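Local coordinates for protein carboxylic ester hydrolase (PDB 7K4O) that probably hydrolyses ester bonds of tannins to release gallic acid, acting as a secreted fungal serine esterase of the tannase family, at residues S216-Q221 and S421-A426; R319-S324 and T378-M383; A358-K363 and Q388-T393. All coordinates share one frame; numbering follows the deposited sequence.

Contact 1 (S216-Q221 and S421-A426). With GDE (3,4,5-trihydroxybenzoic acid), chain J.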
loop_
_atom_site.group_PDB
_atom_site.type_symbol
_atom_site.label_atom_id
_atom_site.label_comp_id
_atom_site.label_asym_id
_atom_site.label_seq_id
_atom_site.Cartn_x
_atom_site.Cartn_y
_atom_site.Cartn_z
ATOM N N SER A 216 4.296 -12.027 -6.322
ATOM C CA SER A 216 4.057 -12.831 -7.547
ATOM C C SER A 216 2.548 -12.929 -7.797
ATOM O O SER A 216 2.170 -13.129 -8.972
ATOM C CB SER A 216 4.757 -14.201 -7.445
ATOM O OG SER A 216 4.171 -15.018 -6.446
ATOM N N PHE A 217 1.719 -12.930 -6.764
ATOM C CA PHE A 217 0.255 -13.084 -6.918
ATOM C C PHE A 217 -0.321 -11.718 -7.236
ATOM O O PHE A 217 -1.112 -11.571 -8.159
ATOM C CB PHE A 217 -0.341 -13.697 -5.659
ATOM C CG PHE A 217 -0.068 -15.169 -5.470
ATOM C CD1 PHE A 217 1.205 -15.639 -5.179
ATOM C CD2 PHE A 217 -1.071 -16.104 -5.665
ATOM C CE1 PHE A 217 1.467 -16.989 -5.092
ATOM C CE2 PHE A 217 -0.819 -17.451 -5.519
ATOM C CZ PHE A 217 0.441 -17.892 -5.240
ATOM N N GLN A 218 0.098 -10.678 -6.502
ATOM C CA GLN A 218 -0.478 -9.331 -6.639
ATOM C C GLN A 218 -0.175 -8.793 -8.034
ATOM O O GLN A 218 -1.048 -8.175 -8.659
ATOM C CB GLN A 218 0.127 -8.409 -5.572
ATOM C CG GLN A 218 -0.097 -6.925 -5.859
ATOM C CD GLN A 218 -1.545 -6.537 -6.118
ATOM O OE1 GLN A 218 -2.459 -7.197 -5.631
ATOM N NE2 GLN A 218 -1.702 -5.417 -6.809
ATOM N N GLN A 219 1.074 -8.901 -8.547
ATOM C CA GLN A 219 1.385 -8.264 -9.830
ATOM C C GLN A 219 0.696 -9.063 -10.962
ATOM O O GLN A 219 0.107 -8.461 -11.881
ATOM C CB GLN A 219 2.882 -8.176 -10.109
ATOM C CG GLN A 219 3.718 -7.498 -9.009
ATOM C CD GLN A 219 3.150 -6.184 -8.549
ATOM O OE1 GLN A 219 2.478 -5.479 -9.308
ATOM N NE2 GLN A 219 3.533 -5.785 -7.321
ATOM N N THR A 220 0.743 -10.377 -10.875
ATOM C CA THR A 220 0.197 -11.211 -11.973
ATOM C C THR A 220 -1.337 -11.074 -12.029
ATOM O O THR A 220 -1.884 -11.087 -13.165
ATOM C CB THR A 220 0.600 -12.657 -11.809
ATOM O OG1 THR A 220 2.026 -12.748 -11.688
ATOM C CG2 THR A 220 0.146 -13.500 -12.978
ATOM N N GLN A 221 -2.020 -10.926 -10.909
ATOM C CA GLN A 221 -3.506 -10.838 -10.903
ATOM C C GLN A 221 -3.976 -9.593 -11.636
ATOM O O GLN A 221 -5.168 -9.588 -12.059
ATOM C CB GLN A 221 -4.111 -11.007 -9.516
ATOM C CG GLN A 221 -3.811 -9.892 -8.543
ATOM C CD GLN A 221 -4.698 -8.674 -8.702
ATOM O OE1 GLN A 221 -5.917 -8.825 -8.910
ATOM N NE2 GLN A 221 -4.084 -7.477 -8.668
ATOM N N SER A 421 -6.952 -1.709 -7.007
ATOM C CA SER A 421 -5.541 -1.878 -7.437
ATOM C C SER A 421 -4.941 -3.059 -6.674
ATOM O O SER A 421 -4.138 -3.765 -7.265
ATOM C CB SER A 421 -4.768 -0.606 -7.294
ATOM O OG SER A 421 -3.449 -0.707 -7.814
ATOM N N ILE A 422 -5.250 -3.176 -5.382
ATOM C CA ILE A 422 -4.818 -4.295 -4.514
ATOM C C ILE A 422 -6.032 -4.825 -3.827
ATOM O O ILE A 422 -6.693 -4.081 -3.092
ATOM C CB ILE A 422 -3.740 -3.833 -3.517
ATOM C CG1 ILE A 422 -2.618 -3.095 -4.259
ATOM C CG2 ILE A 422 -3.290 -5.035 -2.701
ATOM C CD1 ILE A 422 -1.452 -2.667 -3.412
ATOM N N PRO A 423 -6.365 -6.123 -3.988
ATOM C CA PRO A 423 -7.541 -6.665 -3.339
ATOM C C PRO A 423 -7.513 -6.458 -1.819
ATOM O O PRO A 423 -6.564 -6.813 -1.174
ATOM C CB PRO A 423 -7.510 -8.140 -3.684
ATOM C CG PRO A 423 -6.757 -8.177 -4.961
ATOM C CD PRO A 423 -5.653 -7.140 -4.801
ATOM N N THR A 424 -8.615 -5.957 -1.254
ATOM C CA THR A 424 -8.700 -5.804 0.212
ATOM C C THR A 424 -8.392 -7.108 0.928
ATOM O O THR A 424 -7.750 -7.080 2.008
ATOM C CB THR A 424 -10.080 -5.247 0.615
ATOM O OG1 THR A 424 -10.423 -4.193 -0.284
ATOM C CG2 THR A 424 -10.049 -4.773 2.056
ATOM N N ALA A 425 -8.869 -8.251 0.410
ATOM C CA ALA A 425 -8.644 -9.545 1.052
ATOM C C ALA A 425 -7.146 -9.882 1.150
ATOM O O ALA A 425 -6.807 -10.752 1.947
ATOM C CB ALA A 425 -9.454 -10.600 0.329
ATOM N N ALA A 426 -6.300 -9.255 0.352
ATOM C CA ALA A 426 -4.837 -9.513 0.403
ATOM C C ALA A 426 -4.310 -9.132 1.794
ATOM O O ALA A 426 -3.378 -9.822 2.264
ATOM C CB ALA A 426 -4.091 -8.801 -0.638
HETATM O OAA GDE J . 2.191 1.651 -5.355
HETATM O OAB GDE J . 0.241 2.124 -6.288
HETATM O OAC GDE J . 3.234 -3.010 -7.266
HETATM O OAD GDE J . -1.494 -2.474 -7.703
HETATM O OAE GDE J . 0.694 -3.986 -7.978
HETATM C CAF GDE J . 2.213 -0.857 -6.643
HETATM C CAG GDE J . -0.202 -0.579 -6.865
HETATM C CAH GDE J . 1.175 1.319 -6.038
HETATM C CAI GDE J . 2.105 -2.170 -7.127
HETATM C CAJ GDE J . -0.307 -1.893 -7.390
HETATM C CAK GDE J . 1.063 -0.088 -6.581
HETATM C CAL GDE J . 0.821 -2.662 -7.485
#
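Gln-218 reaches from helix 215-221 to the Ser-421 backbone, and the two close one side of the gallic acid pocket of this alpha/beta-hydrolase. From CB, the side chain leaves with CG opposite the backbone N (chi1 164°) and bends at chi2. CG passes 3.7 Å from gallate OAE, and CD is about equally far from that hydroxyl and from Ser-421 O. At the tip the amide divides its work. OE1 rests 3.3 Å from Pro-423 CD, with Ile-422 CG2 nearby. NE2 gives one hydrogen to Ser-421 O (3.0 Å), almost in the amide plane, and the other to gallate OAE (3.0 Å) along a nearly straight bond of 178°. Next to it, Gln-219 takes the OAE proton on OE1 (2.7 Å) and donates from NE2 to OAC (2.8 Å). On the other segment, Ser-421 OG bonds OAD at 2.6 Å, and Asp-419 OD1 accepts from the backbone N of both Ser-421 and Ile-422. Asp-419 probably belongs to a catalytic triad with Ser-186 and His-465. Two glutamines and a serine thus read all three ring hydroxyls, and the bond from NE2 to Ser-421 O probably sets the Gln-218 amide so that its other N-H points at the central one, OAE.

Contact 2 (R319-S324 and T378-M383); sequences RRVYFS and TLKDWM
Lys-380 NZ and Arg-319 NE converge on a single carboxylate oxygen, OD2 of Asp-315, and both form salt bridges to it. This anion accounts for the approach of Arg-319 NH2 to within 3.5 Å of Lys-380 NZ; both contacts of NZ hold for one of the two deposited lysine conformers. The contact belongs to the long insertion between strands 205-209 and 410-416 of the alpha/beta-hydrolase sheet, which probably forms the lid domain. Here the loop carrying residues 319-324 lies against helix 376-390.

Below the charged group the packing is apolar. Val-321 CB points toward the helix, and the side chain lays both methyls against the base of Lys-380. With chi1 at -171°, CG1 is set opposite the backbone N and faces the helix backbone at Lys-380 CA, while CG2 sits 4.0 Å from Lys-380 CB. The lysine runs fully extended beyond CG, at about a right angle to the valine, and so carries its ammonium from the valine to Asp-315. One turn later, Met-383 brings its sulfur against two loop residues: SD lies 3.7 Å from Val-321 CG1 and 4.2 Å from Tyr-322 CB. No hydrogen bond joins the segments, so their grip rests on these methyl, methylene and sulfur contacts and on the shared Asp-315.

Beyond its CB, Tyr-322 leaves the helix behind: its ring meets that of Phe-217 with the planes about 55° apart, and its OH is hydrogen-bonded to Arg-214 NH1. Phe-323 also packs on it, with CD1 4.2 Å above the centre of the Tyr-322 ring. The loop is further braced by Arg-320, which folds back so that NH1 donates to Tyr-322 O at 2.9 Å, with an N-H...O angle of 154°.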
loop_
_atom_site.group_PDB
_atom_site.type_symbol
_atom_site.label_atom_id
_atom_site.label_comp_id
_atom_site.label_asym_id
_atom_site.label_seq_id
_atom_site.Cartn_x
_atom_site.Cartn_y
_atom_site.Cartn_z
ATOM N N ARG A 319 -9.682 -25.062 -9.606
ATOM C CA ARG A 319 -9.057 -24.862 -8.277
ATOM C C ARG A 319 -8.690 -23.386 -8.144
ATOM O O ARG A 319 -8.214 -22.779 -9.110
ATOM C CB ARG A 319 -7.824 -25.748 -8.118
ATOM C CG ARG A 319 -8.123 -27.253 -8.130
ATOM C CD ARG A 319 -6.817 -28.046 -8.147
ATOM N NE ARG A 319 -6.089 -27.790 -9.409
ATOM C CZ ARG A 319 -5.265 -28.656 -10.036
ATOM N NH1 ARG A 319 -4.971 -29.834 -9.512
ATOM N NH2 ARG A 319 -4.724 -28.327 -11.194
ATOM N N ARG A 320 -8.879 -22.847 -6.937
ATOM C CA ARG A 320 -8.643 -21.400 -6.713
ATOM C C ARG A 320 -7.139 -21.121 -6.598
ATOM O O ARG A 320 -6.481 -21.756 -5.759
ATOM C CB ARG A 320 -9.334 -20.914 -5.444
ATOM C CG ARG A 320 -9.190 -19.399 -5.287
ATOM C CD ARG A 320 -9.908 -18.860 -4.072
ATOM N NE ARG A 320 -11.335 -18.657 -4.262
ATOM C CZ ARG A 320 -11.900 -17.586 -4.765
ATOM N NH1 ARG A 320 -11.179 -16.593 -5.261
ATOM N NH2 ARG A 320 -13.237 -17.530 -4.801
ATOM N N VAL A 321 -6.684 -20.164 -7.373
ATOM C CA VAL A 321 -5.278 -19.680 -7.357
ATOM C C VAL A 321 -5.161 -18.415 -6.495
ATOM O O VAL A 321 -4.161 -18.314 -5.746
ATOM C CB VAL A 321 -4.773 -19.409 -8.771
ATOM C CG1 VAL A 321 -3.279 -19.145 -8.730
ATOM C CG2 VAL A 321 -5.108 -20.567 -9.731
ATOM N N TYR A 322 -6.076 -17.475 -6.649
ATOM C CA TYR A 322 -6.015 -16.222 -5.865
ATOM C C TYR A 322 -7.444 -15.690 -5.719
ATOM O O TYR A 322 -8.409 -16.387 -6.034
ATOM C CB TYR A 322 -5.008 -15.250 -6.492
ATOM C CG TYR A 322 -4.419 -14.223 -5.523
ATOM C CD1 TYR A 322 -3.979 -14.618 -4.277
ATOM C CD2 TYR A 322 -4.344 -12.878 -5.855
ATOM C CE1 TYR A 322 -3.490 -13.685 -3.358
ATOM C CE2 TYR A 322 -3.787 -11.946 -4.973
ATOM C CZ TYR A 322 -3.356 -12.370 -3.733
ATOM O OH TYR A 322 -2.884 -11.416 -2.841
ATOM N N PHE A 323 -7.557 -14.455 -5.282
ATOM C CA PHE A 323 -8.827 -13.716 -5.089
ATOM C C PHE A 323 -8.652 -12.380 -5.732
ATOM O O PHE A 323 -7.546 -11.961 -6.105
ATOM C CB PHE A 323 -9.232 -13.685 -3.614
ATOM C CG PHE A 323 -8.071 -13.448 -2.672
ATOM C CD1 PHE A 323 -7.522 -12.192 -2.588
ATOM C CD2 PHE A 323 -7.534 -14.475 -1.940
ATOM C CE1 PHE A 323 -6.407 -11.981 -1.798
ATOM C CE2 PHE A 323 -6.463 -14.249 -1.091
ATOM C CZ PHE A 323 -5.904 -13.005 -1.051
ATOM N N SER A 324 -9.775 -11.724 -5.921
ATOM C CA SER A 324 -9.825 -10.453 -6.639
ATOM C C SER A 324 -10.386 -9.368 -5.713
ATOM O O SER A 324 -10.616 -9.630 -4.508
ATOM C CB SER A 324 -10.640 -10.600 -7.916
ATOM O OG SER A 324 -10.476 -9.481 -8.751
ATOM N N THR A 378 -1.574 -20.094 -17.422
ATOM C CA THR A 378 -0.334 -19.293 -17.620
ATOM C C THR A 378 -0.202 -18.369 -16.385
ATOM O O THR A 378 0.931 -18.247 -15.848
ATOM C CB THR A 378 -0.380 -18.416 -18.867
ATOM O OG1 THR A 378 -0.775 -19.220 -19.990
ATOM C CG2 THR A 378 0.916 -17.721 -19.214
ATOM N N LEU A 379 -1.299 -17.744 -15.988
ATOM C CA LEU A 379 -1.287 -16.812 -14.807
ATOM C C LEU A 379 -0.923 -17.612 -13.549
ATOM O O LEU A 379 -0.074 -17.148 -12.737
ATOM C CB LEU A 379 -2.639 -16.114 -14.646
ATOM C CG LEU A 379 -3.090 -15.242 -15.809
ATOM C CD1 LEU A 379 -4.374 -14.537 -15.465
ATOM C CD2 LEU A 379 -2.056 -14.224 -16.234
ATOM N N LYS A 380 -1.509 -18.786 -13.347
ATOM C CA LYS A 380 -1.168 -19.649 -12.199
ATOM C C LYS A 380 0.332 -19.942 -12.208
ATOM O O LYS A 380 0.982 -19.836 -11.172
ATOM C CB LYS A 380 -1.974 -20.941 -12.249
ATOM C CG LYS A 380 -1.522 -21.996 -11.259
ATOM C CD LYS A 380 -2.205 -23.329 -11.483
ATOM C CE LYS A 380 -1.746 -24.386 -10.507
ATOM N NZ LYS A 380 -2.558 -25.619 -10.627
ATOM N N ASP A 381 0.870 -20.322 -13.350
ATOM C CA ASP A 381 2.292 -20.730 -13.430
ATOM C C ASP A 381 3.190 -19.534 -13.055
ATOM O O ASP A 381 4.199 -19.752 -12.369
ATOM C CB ASP A 381 2.656 -21.235 -14.836
ATOM C CG ASP A 381 1.997 -22.578 -15.178
ATOM O OD1 ASP A 381 1.535 -23.265 -14.264
ATOM O OD2 ASP A 381 1.949 -22.900 -16.387
ATOM N N TRP A 382 2.838 -18.342 -13.501
ATOM C CA TRP A 382 3.592 -17.103 -13.136
ATOM C C TRP A 382 3.490 -16.861 -11.632
ATOM O O TRP A 382 4.537 -16.515 -11.002
ATOM C CB TRP A 382 3.084 -15.936 -13.956
ATOM C CG TRP A 382 3.655 -15.852 -15.339
ATOM C CD1 TRP A 382 4.897 -16.204 -15.776
ATOM C CD2 TRP A 382 2.972 -15.306 -16.477
ATOM N NE1 TRP A 382 5.015 -15.904 -17.105
ATOM C CE2 TRP A 382 3.871 -15.330 -17.552
ATOM C CE3 TRP A 382 1.733 -14.692 -16.652
ATOM C CZ2 TRP A 382 3.541 -14.818 -18.805
ATOM C CZ3 TRP A 382 1.411 -14.155 -17.882
ATOM C CH2 TRP A 382 2.309 -14.233 -18.942
ATOM N N MET A 383 2.338 -17.070 -11.034
ATOM C CA MET A 383 2.227 -16.787 -9.579
ATOM C C MET A 383 3.120 -17.753 -8.812
ATOM O O MET A 383 3.812 -17.356 -7.840
ATOM C CB MET A 383 0.776 -16.858 -9.104
ATOM C CG MET A 383 -0.067 -15.795 -9.773
ATOM S SD MET A 383 -1.744 -15.809 -9.145
ATOM C CE MET A 383 -2.441 -14.448 -10.058
#

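Contact 3 (A358-K363 and Q388-T393); sequences ALLVDK and QEYYST. With NAG (2-acetamido-2-deoxy-beta-D-glucopyranose), chain E.
One carbonyl oxygen, Leu-360 O, takes two side-chain donors from different directions in the wider pi-type turn at residues 358-361 of helix 351-361. Tyr-390 OH comes from helix 376-390 in the carbonyl plane, on a lone pair, 2.7 Å from Leu-360 O. Lys-363 NZ, 3.2 Å from Leu-360 O, comes from above that plane, 50° out of it, and its bond does not lie on a lone pair. The contact thus joins the C-terminal parts of two helices in the long insertion of the alpha/beta-hydrolase fold.

Lys-363 can do this because it leaves the helix with positive phi (59°) and its chain bends at chi4 (64°), turning the ammonium back over the helix end. There NZ also makes a weak bond to Val-361 O and a salt bridge of 3.0 Å to Glu-389 OE2, met on the syn side of the carboxylate. The ammonium would probably be favoured electrostatically by carbonyls at the helix end as well as by the glutamate. Glu-389 serves its neighbour too, since its CG lies 3.6 Å over the centre of the Tyr-390 ring.

The phenol is positioned by Leu-360 as well, whose CB and CD2 each approach Tyr-390 OH to 3.6 Å. Tyr-390 also packs against Leu-147 of helix 144-169. Close by, Asp-362 faces an N-acetylglucosamine, its CB 3.6 Å from the sugar's O5.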
loop_
_atom_site.group_PDB
_atom_site.type_symbol
_atom_site.label_atom_id
_atom_site.label_comp_id
_atom_site.label_asym_id
_atom_site.label_seq_id
_atom_site.Cartn_x
_atom_site.Cartn_y
_atom_site.Cartn_z
ATOM N N ALA A 358 7.107 -8.387 -18.172
ATOM C CA ALA A 358 8.177 -7.898 -19.065
ATOM C C ALA A 358 9.475 -7.658 -18.280
ATOM O O ALA A 358 10.572 -7.964 -18.785
ATOM C CB ALA A 358 7.738 -6.662 -19.803
ATOM N N LEU A 359 9.397 -7.035 -17.089
ATOM C CA LEU A 359 10.584 -6.547 -16.360
ATOM C C LEU A 359 11.223 -7.663 -15.515
ATOM O O LEU A 359 12.441 -7.731 -15.473
ATOM C CB LEU A 359 10.175 -5.405 -15.430
ATOM C CG LEU A 359 11.336 -4.691 -14.751
ATOM C CD1 LEU A 359 12.179 -3.919 -15.745
ATOM C CD2 LEU A 359 10.769 -3.826 -13.634
ATOM N N LEU A 360 10.432 -8.418 -14.766
ATOM C CA LEU A 360 10.969 -9.286 -13.717
ATOM C C LEU A 360 10.816 -10.774 -14.059
ATOM O O LEU A 360 11.405 -11.583 -13.378
ATOM C CB LEU A 360 10.318 -8.924 -12.391
ATOM C CG LEU A 360 10.808 -7.602 -11.797
ATOM C CD1 LEU A 360 9.818 -7.149 -10.742
ATOM C CD2 LEU A 360 12.193 -7.776 -11.211
ATOM N N VAL A 361 10.049 -11.123 -15.077
ATOM C CA VAL A 361 9.965 -12.521 -15.552
ATOM C C VAL A 361 10.794 -12.639 -16.832
ATOM O O VAL A 361 11.821 -13.350 -16.828
ATOM C CB VAL A 361 8.509 -12.957 -15.725
ATOM C CG1 VAL A 361 8.474 -14.392 -16.271
ATOM C CG2 VAL A 361 7.730 -12.851 -14.415
ATOM N N ASP A 362 10.441 -11.893 -17.863
ATOM C CA ASP A 362 11.160 -11.924 -19.172
ATOM C C ASP A 362 12.451 -11.118 -19.112
ATOM O O ASP A 362 13.397 -11.344 -19.924
ATOM C CB ASP A 362 10.252 -11.392 -20.271
ATOM C CG ASP A 362 9.012 -12.250 -20.534
ATOM O OD1 ASP A 362 8.923 -13.377 -20.036
ATOM O OD2 ASP A 362 8.106 -11.726 -21.210
ATOM N N LYS A 363 12.510 -10.112 -18.236
ATOM C CA LYS A 363 13.708 -9.274 -18.030
ATOM C C LYS A 363 14.125 -8.573 -19.327
ATOM O O LYS A 363 15.325 -8.376 -19.574
ATOM C CB LYS A 363 14.823 -10.096 -17.399
ATOM C CG LYS A 363 14.436 -10.727 -16.063
ATOM C CD LYS A 363 15.458 -11.727 -15.573
ATOM C CE LYS A 363 15.162 -12.417 -14.257
ATOM N NZ LYS A 363 13.945 -13.282 -14.254
ATOM N N GLN A 388 8.694 -18.676 -5.760
ATOM C CA GLN A 388 10.041 -19.231 -5.461
ATOM C C GLN A 388 11.104 -18.167 -5.765
ATOM O O GLN A 388 12.049 -17.988 -4.967
ATOM C CB GLN A 388 10.265 -20.546 -6.223
ATOM C CG GLN A 388 11.616 -21.159 -5.927
ATOM C CD GLN A 388 11.842 -22.540 -6.511
ATOM O OE1 GLN A 388 11.048 -23.042 -7.353
ATOM N NE2 GLN A 388 12.946 -23.136 -6.096
ATOM N N GLU A 389 11.031 -17.535 -6.921
ATOM C CA GLU A 389 12.108 -16.644 -7.418
ATOM C C GLU A 389 12.232 -15.401 -6.513
ATOM O O GLU A 389 13.377 -14.978 -6.245
ATOM C CB GLU A 389 11.802 -16.265 -8.864
ATOM C CG GLU A 389 12.768 -15.264 -9.489
ATOM C CD GLU A 389 12.677 -15.222 -11.025
ATOM O OE1 GLU A 389 11.631 -15.695 -11.611
ATOM O OE2 GLU A 389 13.621 -14.678 -11.645
ATOM N N TYR A 390 11.110 -14.879 -6.030
ATOM C CA TYR A 390 11.091 -13.564 -5.330
ATOM C C TYR A 390 10.792 -13.714 -3.845
ATOM O O TYR A 390 10.735 -12.650 -3.147
ATOM C CB TYR A 390 10.181 -12.576 -6.087
ATOM C CG TYR A 390 10.769 -12.177 -7.419
ATOM C CD1 TYR A 390 12.004 -11.582 -7.489
ATOM C CD2 TYR A 390 10.160 -12.504 -8.626
ATOM C CE1 TYR A 390 12.642 -11.307 -8.682
ATOM C CE2 TYR A 390 10.782 -12.210 -9.825
ATOM C CZ TYR A 390 12.006 -11.584 -9.871
ATOM O OH TYR A 390 12.661 -11.336 -11.034
ATOM N N TYR A 391 10.712 -14.928 -3.319
ATOM C CA TYR A 391 10.396 -15.178 -1.882
ATOM C C TYR A 391 11.261 -14.291 -0.987
ATOM O O TYR A 391 10.742 -13.685 -0.034
ATOM C CB TYR A 391 10.685 -16.641 -1.500
ATOM C CG TYR A 391 9.758 -17.216 -0.459
ATOM C CD1 TYR A 391 9.944 -16.982 0.892
ATOM C CD2 TYR A 391 8.726 -18.039 -0.839
ATOM C CE1 TYR A 391 9.060 -17.518 1.825
ATOM C CE2 TYR A 391 7.868 -18.605 0.080
ATOM C CZ TYR A 391 7.989 -18.268 1.401
ATOM O OH TYR A 391 7.071 -18.856 2.240
ATOM N N SER A 392 12.567 -14.272 -1.244
ATOM C CA SER A 392 13.604 -13.643 -0.384
ATOM C C SER A 392 13.746 -12.135 -0.625
ATOM O O SER A 392 14.524 -11.489 0.126
ATOM C CB SER A 392 14.939 -14.319 -0.553
ATOM O OG SER A 392 14.909 -15.643 -0.078
ATOM N N THR A 393 13.114 -11.559 -1.646
ATOM C CA THR A 393 13.350 -10.145 -2.037
ATOM C C THR A 393 12.004 -9.423 -2.083
ATOM O O THR A 393 11.666 -8.686 -1.157
ATOM C CB THR A 393 14.157 -10.008 -3.356
ATOM O OG1 THR A 393 13.499 -10.819 -4.348
ATOM C CG2 THR A 393 15.595 -10.452 -3.206
HETATM C C1 NAG E . 11.463 -11.078 -24.046
HETATM C C2 NAG E . 11.465 -11.369 -25.585
HETATM C C3 NAG E . 10.442 -12.402 -25.936
HETATM C C4 NAG E . 10.766 -13.677 -25.121
HETATM C C5 NAG E . 10.796 -13.324 -23.640
HETATM C C6 NAG E . 11.292 -14.525 -22.840
HETATM C C7 NAG E . 12.164 -9.395 -26.879
HETATM C C8 NAG E . 11.680 -8.130 -27.511
HETATM N N2 NAG E . 11.235 -10.109 -26.273
HETATM O O3 NAG E . 10.677 -12.554 -27.336
HETATM O O4 NAG E . 9.700 -14.633 -25.212
HETATM O O5 NAG E . 11.699 -12.293 -23.417
HETATM O O6 NAG E . 12.736 -14.635 -22.850
HETATM O O7 NAG E . 13.307 -9.751 -26.981
#

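All three contacts involve the long insertion between strands 205-209 and 410-416 of the central sheet. Along the chain, contact 1 closes a loop of about 200 residues that holds the other two, while the segments of contacts 2 and 3 alternate. Those two share helix 376-390 and touch where Trp-382 NE1 packs against Val-361 CG1; their centres are about 16 Å apart. Contacts 1 and 2 lie closer, about 10 Å between centres, and join through a probable Ser-216 OG to Met-383 O bond. The centres of contacts 1 and 3 are about 16 Å apart, and they do not touch. Helix 376-390 thus links glycan-flanked periphery to the helix that supplies the gallate-binding glutamines.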